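Local coordinates for protein thermotoga maritima TmcAL (Thermotoga maritima, PDB 5Y0T) that belongs to the HIGH nucleotidyl transferase family of the HUP clan and is modelled with adenosine-5'-rp-alpha-thio-triphosphate in a pocket, at residues Tyr119-Pro122 with Asp123-Lys127; Asn141-Lys144 with Tyr145-Arg149; Gly291-Arg294 with Asp295-Cys299; Val300-Lys303 with Arg304-Phe307. All blocks are in the same frame, centred on the assembly; numbering follows the deposited sequence.

Interaction 1. Residues Tyr119-Pro122 with Asp123-Lys127; sequences YEQP and DEYQK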
loop_
_atom_site.group_PDB
_atom_site.type_symbol
_atom_site.label_atom_id
_atom_site.label_comp_id
_atom_site.label_asym_id
_atom_site.label_seq_id
_atom_site.Cartn_x
_atom_site.Cartn_y
_atom_site.Cartn_z
ATOM N N TYR A 119 11.775 -21.205 31.234
ATOM C CA TYR A 119 12.120 -22.348 30.395
ATOM C C TYR A 119 11.478 -23.631 30.916
ATOM O O TYR A 119 10.856 -24.385 30.167
ATOM C CB TYR A 119 13.644 -22.501 30.325
ATOM C CG TYR A 119 14.126 -23.739 29.606
ATOM C CD1 TYR A 119 13.748 -24.006 28.287
ATOM C CD2 TYR A 119 14.982 -24.632 30.235
ATOM C CE1 TYR A 119 14.196 -25.147 27.627
ATOM C CE2 TYR A 119 15.436 -25.769 29.587
ATOM C CZ TYR A 119 15.043 -26.022 28.287
ATOM O OH TYR A 119 15.502 -27.158 27.663
ATOM N N GLU A 120 11.617 -23.886 32.211
ATOM C CA GLU A 120 11.103 -25.136 32.760
ATOM C C GLU A 120 9.595 -25.120 32.982
ATOM O O GLU A 120 8.956 -26.173 32.984
ATOM C CB GLU A 120 11.831 -25.469 34.051
ATOM C CG GLU A 120 13.261 -25.890 33.787
ATOM C CD GLU A 120 13.990 -26.255 35.046
ATOM O OE1 GLU A 120 13.424 -26.038 36.138
ATOM O OE2 GLU A 120 15.125 -26.759 34.941
ATOM N N GLN A 121 9.033 -23.925 33.131
ATOM C CA GLN A 121 7.587 -23.770 33.297
ATOM C C GLN A 121 7.029 -24.632 34.437
ATOM O O GLN A 121 6.145 -25.454 34.211
ATOM C CB GLN A 121 6.862 -24.122 31.986
ATOM C CG GLN A 121 7.084 -23.133 30.834
ATOM C CD GLN A 121 6.292 -21.840 31.036
ATOM O OE1 GLN A 121 5.121 -21.876 31.407
ATOM N NE2 GLN A 121 6.939 -20.694 30.810
ATOM N N PRO A 122 7.540 -24.454 35.669
ATOM C CA PRO A 122 6.966 -25.234 36.772
ATOM C C PRO A 122 5.465 -24.946 36.955
ATOM O O PRO A 122 5.037 -23.809 36.733
ATOM C CB PRO A 122 7.778 -24.774 37.992
ATOM C CG PRO A 122 8.304 -23.418 37.608
ATOM C CD PRO A 122 8.554 -23.487 36.132
ATOM N N ASP A 123 4.689 -25.953 37.346
ATOM C CA ASP A 123 3.231 -25.831 37.309
ATOM C C ASP A 123 2.719 -24.716 38.216
ATOM O O ASP A 123 1.787 -24.021 37.838
ATOM C CB ASP A 123 2.543 -27.162 37.660
ATOM C CG ASP A 123 3.109 -27.812 38.905
ATOM O OD1 ASP A 123 3.908 -27.161 39.609
ATOM O OD2 ASP A 123 2.757 -28.981 39.183
ATOM N N GLU A 124 3.335 -24.526 39.383
ATOM C CA GLU A 124 2.959 -23.415 40.266
ATOM C C GLU A 124 3.101 -22.060 39.552
ATOM O O GLU A 124 2.256 -21.183 39.724
ATOM C CB GLU A 124 3.802 -23.406 41.549
ATOM C CG GLU A 124 3.963 -24.761 42.244
ATOM C CD GLU A 124 5.355 -25.371 42.018
ATOM O OE1 GLU A 124 5.727 -25.637 40.843
ATOM O OE2 GLU A 124 6.078 -25.575 43.023
ATOM N N TYR A 125 4.168 -21.885 38.772
ATOM C CA TYR A 125 4.311 -20.666 37.969
ATOM C C TYR A 125 3.197 -20.561 36.933
ATOM O O TYR A 125 2.584 -19.503 36.780
ATOM C CB TYR A 125 5.663 -20.596 37.249
ATOM C CG TYR A 125 5.651 -19.563 36.127
ATOM C CD1 TYR A 125 5.747 -18.200 36.410
ATOM C CD2 TYR A 125 5.504 -19.947 34.792
ATOM C CE1 TYR A 125 5.713 -17.251 35.399
ATOM C CE2 TYR A 125 5.470 -19.000 33.773
ATOM C CZ TYR A 125 5.578 -17.656 34.088
ATOM O OH TYR A 125 5.559 -16.714 33.093
ATOM N N GLN A 126 2.953 -21.652 36.210
ATOM C CA GLN A 126 1.899 -21.666 35.198
ATOM C C GLN A 126 0.534 -21.359 35.805
ATOM O O GLN A 126 -0.253 -20.627 35.211
ATOM C CB GLN A 126 1.845 -23.011 34.481
ATOM C CG GLN A 126 3.072 -23.336 33.644
ATOM C CD GLN A 126 2.792 -24.447 32.648
ATOM O OE1 GLN A 126 3.255 -25.574 32.812
ATOM N NE2 GLN A 126 2.016 -24.134 31.618
ATOM N N LYS A 127 0.260 -21.923 36.977
ATOM C CA LYS A 127 -1.003 -21.654 37.681
ATOM C C LYS A 127 -1.151 -20.162 37.971
ATOM O O LYS A 127 -2.194 -19.577 37.701
ATOM C CB LYS A 127 -1.099 -22.435 38.992
ATOM C CG LYS A 127 -1.048 -23.943 38.860
ATOM C CD LYS A 127 -2.097 -24.485 37.905
ATOM C CE LYS A 127 -1.889 -25.979 37.674
ATOM N NZ LYS A 127 -1.748 -26.736 38.956
HETATM O O HOH W 1 5.708 -17.635 30.555
#

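Interaction 2. Residues Asn141-Lys144 with Tyr145-Arg149; sequences NARK and YALMR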
loop_
_atom_site.group_PDB
_atom_site.type_symbol
_atom_site.label_atom_id
_atom_site.label_comp_id
_atom_site.label_asym_id
_atom_site.label_seq_id
_atom_site.Cartn_x
_atom_site.Cartn_y
_atom_site.Cartn_z
ATOM N N ASN A 141 2.711 -8.010 32.159
ATOM C CA ASN A 141 2.340 -7.751 33.545
ATOM C C ASN A 141 2.043 -9.048 34.289
ATOM O O ASN A 141 2.540 -9.270 35.397
ATOM C CB ASN A 141 1.131 -6.814 33.620
ATOM C CG ASN A 141 1.511 -5.348 33.466
ATOM O OD1 ASN A 141 2.659 -4.963 33.697
ATOM N ND2 ASN A 141 0.540 -4.520 33.086
ATOM N N ALA A 142 1.242 -9.904 33.661
ATOM C CA ALA A 142 0.850 -11.189 34.230
ATOM C C ALA A 142 2.053 -12.056 34.573
ATOM O O ALA A 142 2.118 -12.639 35.658
ATOM C CB ALA A 142 -0.065 -11.933 33.271
ATOM N N ARG A 143 2.991 -12.147 33.637
ATOM C CA ARG A 143 4.234 -12.869 33.855
ATOM C C ARG A 143 4.997 -12.288 35.040
ATOM O O ARG A 143 5.533 -13.030 35.863
ATOM C CB ARG A 143 5.104 -12.834 32.597
ATOM C CG ARG A 143 6.482 -13.472 32.781
ATOM C CD ARG A 143 7.208 -13.630 31.440
ATOM N NE ARG A 143 7.602 -12.344 30.871
ATOM C CZ ARG A 143 8.263 -12.195 29.726
ATOM N NH1 ARG A 143 8.621 -13.256 28.999
ATOM N NH2 ARG A 143 8.573 -10.978 29.309
ATOM N N LYS A 144 5.033 -10.961 35.126
ATOM C CA LYS A 144 5.705 -10.279 36.229
ATOM C C LYS A 144 5.085 -10.657 37.574
ATOM O O LYS A 144 5.790 -11.069 38.501
ATOM C CB LYS A 144 5.655 -8.759 36.028
ATOM C CG LYS A 144 6.415 -7.964 37.095
ATOM C CD LYS A 144 6.467 -6.469 36.783
ATOM C CE LYS A 144 5.078 -5.841 36.749
ATOM N NZ LYS A 144 5.143 -4.355 36.587
ATOM N N TYR A 145 3.765 -10.522 37.670
ATOM C CA TYR A 145 3.043 -10.823 38.900
ATOM C C TYR A 145 3.170 -12.304 39.248
ATOM O O TYR A 145 3.306 -12.667 40.418
ATOM C CB TYR A 145 1.567 -10.434 38.766
ATOM C CG TYR A 145 1.353 -8.972 38.456
ATOM C CD1 TYR A 145 2.198 -8.000 38.976
ATOM C CD2 TYR A 145 0.312 -8.563 37.637
ATOM C CE1 TYR A 145 2.011 -6.660 38.693
ATOM C CE2 TYR A 145 0.119 -7.229 37.348
ATOM C CZ TYR A 145 0.967 -6.282 37.879
ATOM O OH TYR A 145 0.771 -4.954 37.588
ATOM N N ALA A 146 3.143 -13.152 38.223
ATOM C CA ALA A 146 3.242 -14.592 38.437
ATOM C C ALA A 146 4.621 -14.962 38.982
ATOM O O ALA A 146 4.742 -15.806 39.882
ATOM C CB ALA A 146 2.955 -15.339 37.155
ATOM N N LEU A 147 5.654 -14.321 38.444
ATOM C CA LEU A 147 7.018 -14.549 38.914
ATOM C C LEU A 147 7.171 -14.081 40.350
ATOM O O LEU A 147 7.782 -14.768 41.177
ATOM C CB LEU A 147 8.028 -13.843 38.006
ATOM C CG LEU A 147 8.239 -14.490 36.636
ATOM C CD1 LEU A 147 9.045 -13.578 35.728
ATOM C CD2 LEU A 147 8.937 -15.832 36.779
ATOM N N MET A 148 6.592 -12.920 40.655
ATOM C CA MET A 148 6.622 -12.398 42.015
ATOM C C MET A 148 5.979 -13.370 42.988
ATOM O O MET A 148 6.509 -13.622 44.069
ATOM C CB MET A 148 5.905 -11.048 42.099
ATOM C CG MET A 148 6.639 -9.920 41.411
ATOM S SD MET A 148 5.714 -8.373 41.426
ATOM C CE MET A 148 6.851 -7.329 40.532
ATOM N N ARG A 149 4.829 -13.907 42.601
ATOM C CA ARG A 149 4.094 -14.807 43.473
ATOM C C ARG A 149 4.880 -16.101 43.622
ATOM O O ARG A 149 4.919 -16.699 44.706
ATOM C CB ARG A 149 2.684 -15.058 42.929
ATOM C CG ARG A 149 1.756 -13.857 43.098
ATOM C CD ARG A 149 0.414 -14.044 42.403
ATOM N NE ARG A 149 -0.429 -15.052 43.044
ATOM C CZ ARG A 149 -1.554 -15.527 42.515
ATOM N NH1 ARG A 149 -1.963 -15.093 41.331
ATOM N NH2 ARG A 149 -2.264 -16.442 43.162
#

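Interaction 3. Residues Gly291-Arg294 with Asp295-Cys299; sequences GSYR and DFLEC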
loop_
_atom_site.group_PDB
_atom_site.type_symbol
_atom_site.label_atom_id
_atom_site.label_comp_id
_atom_site.label_asym_id
_atom_site.label_seq_id
_atom_site.Cartn_x
_atom_site.Cartn_y
_atom_site.Cartn_z
ATOM N N GLY A 291 -6.129 12.065 9.891
ATOM C CA GLY A 291 -5.493 12.580 8.691
ATOM C C GLY A 291 -3.975 12.559 8.670
ATOM O O GLY A 291 -3.374 12.958 7.676
ATOM N N SER A 292 -3.356 12.123 9.765
ATOM C CA SER A 292 -1.904 11.946 9.806
ATOM C C SER A 292 -1.571 10.740 10.658
ATOM O O SER A 292 -2.334 10.376 11.552
ATOM C CB SER A 292 -1.195 13.181 10.371
ATOM O OG SER A 292 -1.377 13.260 11.779
ATOM N N TYR A 293 -0.417 10.142 10.389
ATOM C CA TYR A 293 0.015 8.949 11.087
ATOM C C TYR A 293 0.249 9.258 12.560
ATOM O O TYR A 293 0.001 8.421 13.432
ATOM C CB TYR A 293 1.283 8.391 10.435
ATOM C CG TYR A 293 1.724 7.053 10.975
ATOM C CD1 TYR A 293 0.846 5.980 11.039
ATOM C CD2 TYR A 293 3.025 6.865 11.422
ATOM C CE1 TYR A 293 1.265 4.740 11.548
ATOM C CE2 TYR A 293 3.442 5.650 11.923
ATOM C CZ TYR A 293 2.563 4.593 11.978
ATOM O OH TYR A 293 3.007 3.383 12.469
ATOM N N ARG A 294 0.700 10.474 12.842
ATOM C CA ARG A 294 0.856 10.885 14.234
ATOM C C ARG A 294 -0.506 10.834 14.933
ATOM O O ARG A 294 -0.627 10.297 16.030
ATOM C CB ARG A 294 1.459 12.291 14.334
ATOM C CG ARG A 294 1.858 12.684 15.753
ATOM C CD ARG A 294 2.147 14.176 15.889
ATOM N NE ARG A 294 0.933 14.979 15.755
ATOM C CZ ARG A 294 0.063 15.195 16.741
ATOM N NH1 ARG A 294 0.264 14.664 17.942
ATOM N NH2 ARG A 294 -1.016 15.940 16.523
ATOM N N ASP A 295 -1.531 11.383 14.289
ATOM C CA ASP A 295 -2.871 11.350 14.873
ATOM C C ASP A 295 -3.404 9.917 14.908
ATOM O O ASP A 295 -4.089 9.532 15.861
ATOM C CB ASP A 295 -3.839 12.257 14.105
ATOM C CG ASP A 295 -3.531 13.736 14.291
ATOM O OD1 ASP A 295 -2.726 14.076 15.187
ATOM O OD2 ASP A 295 -4.098 14.562 13.545
ATOM N N PHE A 296 -3.096 9.141 13.866
ATOM C CA PHE A 296 -3.464 7.725 13.821
ATOM C C PHE A 296 -2.973 6.979 15.058
ATOM O O PHE A 296 -3.734 6.266 15.707
ATOM C CB PHE A 296 -2.887 7.057 12.569
ATOM C CG PHE A 296 -3.074 5.558 12.529
ATOM C CD1 PHE A 296 -2.027 4.703 12.856
ATOM C CD2 PHE A 296 -4.289 5.006 12.137
ATOM C CE1 PHE A 296 -2.191 3.326 12.803
ATOM C CE2 PHE A 296 -4.460 3.619 12.073
ATOM C CZ PHE A 296 -3.408 2.780 12.417
ATOM N N LEU A 297 -1.688 7.141 15.354
ATOM C CA LEU A 297 -1.056 6.459 16.478
ATOM C C LEU A 297 -1.739 6.824 17.795
ATOM O O LEU A 297 -2.029 5.950 18.617
ATOM C CB LEU A 297 0.441 6.794 16.530
ATOM C CG LEU A 297 1.315 6.133 15.452
ATOM C CD1 LEU A 297 2.790 6.544 15.585
ATOM C CD2 LEU A 297 1.196 4.612 15.515
ATOM N N GLU A 298 -2.017 8.111 17.984
ATOM C CA GLU A 298 -2.711 8.570 19.185
ATOM C C GLU A 298 -4.134 8.014 19.265
ATOM O O GLU A 298 -4.615 7.681 20.342
ATOM C CB GLU A 298 -2.741 10.099 19.232
ATOM C CG GLU A 298 -1.375 10.742 19.428
ATOM C CD GLU A 298 -0.828 10.545 20.842
ATOM O OE1 GLU A 298 -1.613 10.234 21.772
ATOM O OE2 GLU A 298 0.398 10.703 21.020
ATOM N N CYS A 299 -4.806 7.910 18.124
ATOM C CA CYS A 299 -6.158 7.361 18.096
ATOM C C CYS A 299 -6.183 5.882 18.496
ATOM O O CYS A 299 -7.056 5.458 19.246
ATOM C CB CYS A 299 -6.784 7.540 16.705
ATOM S SG CYS A 299 -8.433 6.791 16.509
HETATM O O HOH W 2 -6.113 13.802 12.103
#

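Interaction 4. Residues Val300-Lys303 with Arg304-Phe307; sequences VKAK and RFTF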
loop_
_atom_site.group_PDB
_atom_site.type_symbol
_atom_site.label_atom_id
_atom_site.label_comp_id
_atom_site.label_asym_id
_atom_site.label_seq_id
_atom_site.Cartn_x
_atom_site.Cartn_y
_atom_site.Cartn_z
ATOM N N VAL A 300 -5.241 5.094 17.985
ATOM C CA VAL A 300 -5.204 3.662 18.285
ATOM C C VAL A 300 -4.751 3.438 19.732
ATOM O O VAL A 300 -5.251 2.545 20.424
ATOM C CB VAL A 300 -4.264 2.896 17.325
ATOM C CG1 VAL A 300 -4.177 1.423 17.723
ATOM C CG2 VAL A 300 -4.736 3.037 15.856
ATOM N N LYS A 301 -3.804 4.266 20.172
ATOM C CA LYS A 301 -3.227 4.183 21.517
ATOM C C LYS A 301 -4.261 4.283 22.635
ATOM O O LYS A 301 -5.151 5.124 22.617
ATOM C CB LYS A 301 -2.175 5.288 21.714
ATOM C CG LYS A 301 -1.644 5.425 23.148
ATOM C CD LYS A 301 -0.282 4.742 23.306
ATOM C CE LYS A 301 0.225 4.811 24.743
ATOM N NZ LYS A 301 -0.696 4.117 25.700
ATOM N N ALA A 302 -4.119 3.413 23.620
ATOM C CA ALA A 302 -4.902 3.519 24.837
ATOM C C ALA A 302 -4.050 2.984 25.961
ATOM O O ALA A 302 -2.888 2.625 25.746
ATOM C CB ALA A 302 -6.207 2.752 24.727
ATOM N N LYS A 303 -4.641 2.922 27.147
ATOM C CA LYS A 303 -3.957 2.442 28.335
ATOM C C LYS A 303 -3.225 1.124 28.079
ATOM O O LYS A 303 -2.049 0.986 28.413
ATOM C CB LYS A 303 -4.964 2.281 29.481
ATOM C CG LYS A 303 -4.355 1.866 30.812
ATOM C CD LYS A 303 -5.434 1.688 31.881
ATOM C CE LYS A 303 -4.828 1.230 33.200
ATOM N NZ LYS A 303 -3.997 0.004 33.010
ATOM N N ARG A 304 -3.904 0.169 27.456
ATOM C CA ARG A 304 -3.335 -1.170 27.321
ATOM C C ARG A 304 -2.388 -1.330 26.130
ATOM O O ARG A 304 -1.816 -2.406 25.948
ATOM C CB ARG A 304 -4.453 -2.217 27.236
ATOM C CG ARG A 304 -5.431 -2.029 26.090
ATOM C CD ARG A 304 -6.730 -2.790 26.351
ATOM N NE ARG A 304 -7.638 -2.734 25.206
ATOM C CZ ARG A 304 -8.423 -1.700 24.916
ATOM N NH1 ARG A 304 -8.417 -0.619 25.685
ATOM N NH2 ARG A 304 -9.212 -1.743 23.850
ATOM N N PHE A 305 -2.202 -0.281 25.326
ATOM C CA PHE A 305 -1.270 -0.382 24.195
ATOM C C PHE A 305 -0.130 0.629 24.261
ATOM O O PHE A 305 -0.353 1.818 24.467
ATOM C CB PHE A 305 -2.011 -0.217 22.870
ATOM C CG PHE A 305 -3.208 -1.103 22.736
ATOM C CD1 PHE A 305 -3.079 -2.480 22.824
ATOM C CD2 PHE A 305 -4.469 -0.561 22.512
ATOM C CE1 PHE A 305 -4.188 -3.301 22.704
ATOM C CE2 PHE A 305 -5.577 -1.377 22.381
ATOM C CZ PHE A 305 -5.439 -2.749 22.482
ATOM N N THR A 306 1.095 0.142 24.114
ATOM C CA THR A 306 2.251 1.012 23.947
ATOM C C THR A 306 2.384 1.491 22.499
ATOM O O THR A 306 1.874 0.854 21.574
ATOM C CB THR A 306 3.546 0.311 24.345
ATOM O OG1 THR A 306 3.833 -0.709 23.386
ATOM C CG2 THR A 306 3.410 -0.306 25.733
ATOM N N PHE A 307 3.059 2.618 22.306
ATOM C CA PHE A 307 3.301 3.126 20.962
ATOM C C PHE A 307 4.121 2.133 20.147
ATOM O O PHE A 307 3.876 1.949 18.956
ATOM C CB PHE A 307 4.000 4.490 21.012
ATOM C CG PHE A 307 3.068 5.629 21.302
ATOM C CD1 PHE A 307 2.095 5.993 20.382
ATOM C CD2 PHE A 307 3.149 6.330 22.497
ATOM C CE1 PHE A 307 1.217 7.037 20.648
ATOM C CE2 PHE A 307 2.272 7.375 22.774
ATOM C CZ PHE A 307 1.306 7.730 21.850
#

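Interaction 1. Residues Tyr119-Pro122 with Asp123-Lys127
Pro122 and Gln121 meet Tyr125 and Gln126 in a local contact round the tight junction where helix 108-120 ends and helix 123-134 begins, near the protein surface. Gln121 leaves the helical path with a positive phi of 53°, and Pro122 takes the N-cap position of the next helix. The first turn of that helix is closed by Gln126 N, which donates to Pro122 O over 3.0 Å. The proline ring packs on the same turn, its CG 3.9 Å from Tyr125 CB. CB of Pro122 also has Glu124 OE1 at 3.6 Å.

The Gln121 chain bends at chi2 (-75°), which swings its amide to the Tyr125 ring. Gln121 OE1 lies in the ring plane at the edge, 3.7 Å from Tyr125 CE2, with amide and ring turned 78° apart. The amide nitrogen donates back to Leu118 O of the preceding helix and makes a weak bond to a water that is also hydrogen-bonded to Tyr125 OH (2.7 Å). Tyr125 itself is buried, set against Leu118 and against Arg143 and Ala146 of helix 139-153. The whole is a short helix-to-helix corner, with a positive-phi residue ending one helix and an N-cap proline starting the next.

Interaction 2. Residues Asn141-Lys144 with Tyr145-Arg149
Tyr145 lays one face of its ring over Asn141 O, one turn back in the middle of the alpha-helix 139-153, where contacts between residues i and i+4 run along the helix surface. That oxygen stands 3.2 Å above the ring plane, offset toward the rim, and at the same time accepts from Tyr145 N over 2.9 Å. The ring is placed there by a chi1 of -59°, which sets CG beside the backbone nitrogen. CB of Asn141 adds a contact of 3.9 Å to Tyr145 CE2.

Lys144 runs past this ring, its CE 3.7 Å from Tyr145 CE1, and lies alongside Met148, the two chains pointing the same way. Arg143 and Leu147 are likewise side by side, CG of the arginine 3.9 Å from CD1 of the leucine. The helical bonds continue from Ala146 N to Ala142 O, Leu147 N to Arg143 O and Met148 N to Lys144 O.

Further out, the polar ends are held by other parts of the chain: Arg143 NH1 forms a salt bridge with Glu174, and Lys144 NZ one with Glu165. Tyr137 meets the Tyr145 ring edge-to-face, while Leu147 packs on Val114 and Ile117 of helix 108-120 and Met148 on Val161 and Leu162. In the Lys144–Met148 pair, CG anti to the backbone nitrogen (chi1 -176°) brings the lysine methylenes against the methionine methyl, Met148 CE being 3.5 Å from Lys144 CG.

Interaction 3. Residues Gly291-Arg294 with Asp295-Cys299
Asp295 is gripped by Ser292 and Arg294 at the start of helix 293-300. Its backbone N donates to Ser292 OG over 3.1 Å, a nearly straight capping bond that becomes possible because the serine hydroxyl sits between its own N and carbonyl carbon (chi1 74°). The carboxylate is shared out: OD1 lies over one face of the Arg294 guanidinium, 2.9 Å from Arg294 NH2, a salt bridge that is electrostatic only, since the oxygen stands well off the guanidinium plane, while OD2 accepts from a water that in turn accepts from Gly291 N. Next, Phe296 N donates to Ser292 O over 2.7 Å, completing the first turn of this N-capped helix. The Phe296 ring meets that of Tyr293 rim to rim, Phe296 CD1 being 3.5 Å from Tyr293 CE1, with the planes only 17° apart; Phe283 and Phe261 extend this aromatic cluster. Leu297 follows, bonded through its N to Tyr293 O, and its CG stands over the face of the tyrosine ring in a CH-pi contact, 4.1 Å from the centroid. Glu298 N continues the pattern to Arg294 O at 3.2 Å. Cys299, one turn beyond Asp295, is joined by a disulfide to Cys286 of helix 279-289.

Interaction 4. Residues Val300-Lys303 with Arg304-Phe307
With CG of Lys301 opposite its backbone nitrogen (chi1 172°) and the chain bent at chi2 (100°), the lysine crosses the Phe307 ring at about a right angle, and a further bend at chi4 turns NZ onto the backbone of a type I beta turn, Ala302 to Phe305, in the link between helices 293-300 and 307-318. CD of the lysine sits over the centre of the ring face, 3.6 Å from the Phe307 centroid, in a CH-pi contact; the ammonium group is too far from the ring for more than a weak attraction. NZ instead donates to Phe305 O at 2.6 Å, close to the direction of the carbonyl bond, and to Ala302 O at 2.7 Å. The ammonium group thus bridges the carbonyls of the turn's first and last residues.

Arg304 folds back over Phe305, its CG 3.6 Å above the centre of that ring, while Phe305 CE2 lies over one face of the guanidinium. Phe305 is buried against Leu279, Arg282 and Ile310. Beyond the turn, Thr306 OG1 caps helix 307-318 by accepting from Arg309 N. Ala302 O takes two donors from opposite faces of its carbonyl plane: Lys301 NZ on one, and on the other Phe305 N at 3.0 Å, the bond that closes the turn.

From the N terminus the four contacts follow in series, none enclosing or crossing another, each closing only a local turn. Interaction 1 forms the corner between helices 108-120 and 123-134, and interaction 2 lies on the next helix, 139-153. These two touch: Tyr125 OH is 3.4 Å from Arg143 CG, and the Tyr125 ring also packs on Leu147. Much later, interaction 3 starts helix 293-300 and interaction 4 links that helix to 307-318, joined where Phe307 CZ comes within 3.2 Å of Glu298 OE2. The two pairs stay separate, although interactions 2 and 4 approach to about 6 Å between nearest atoms.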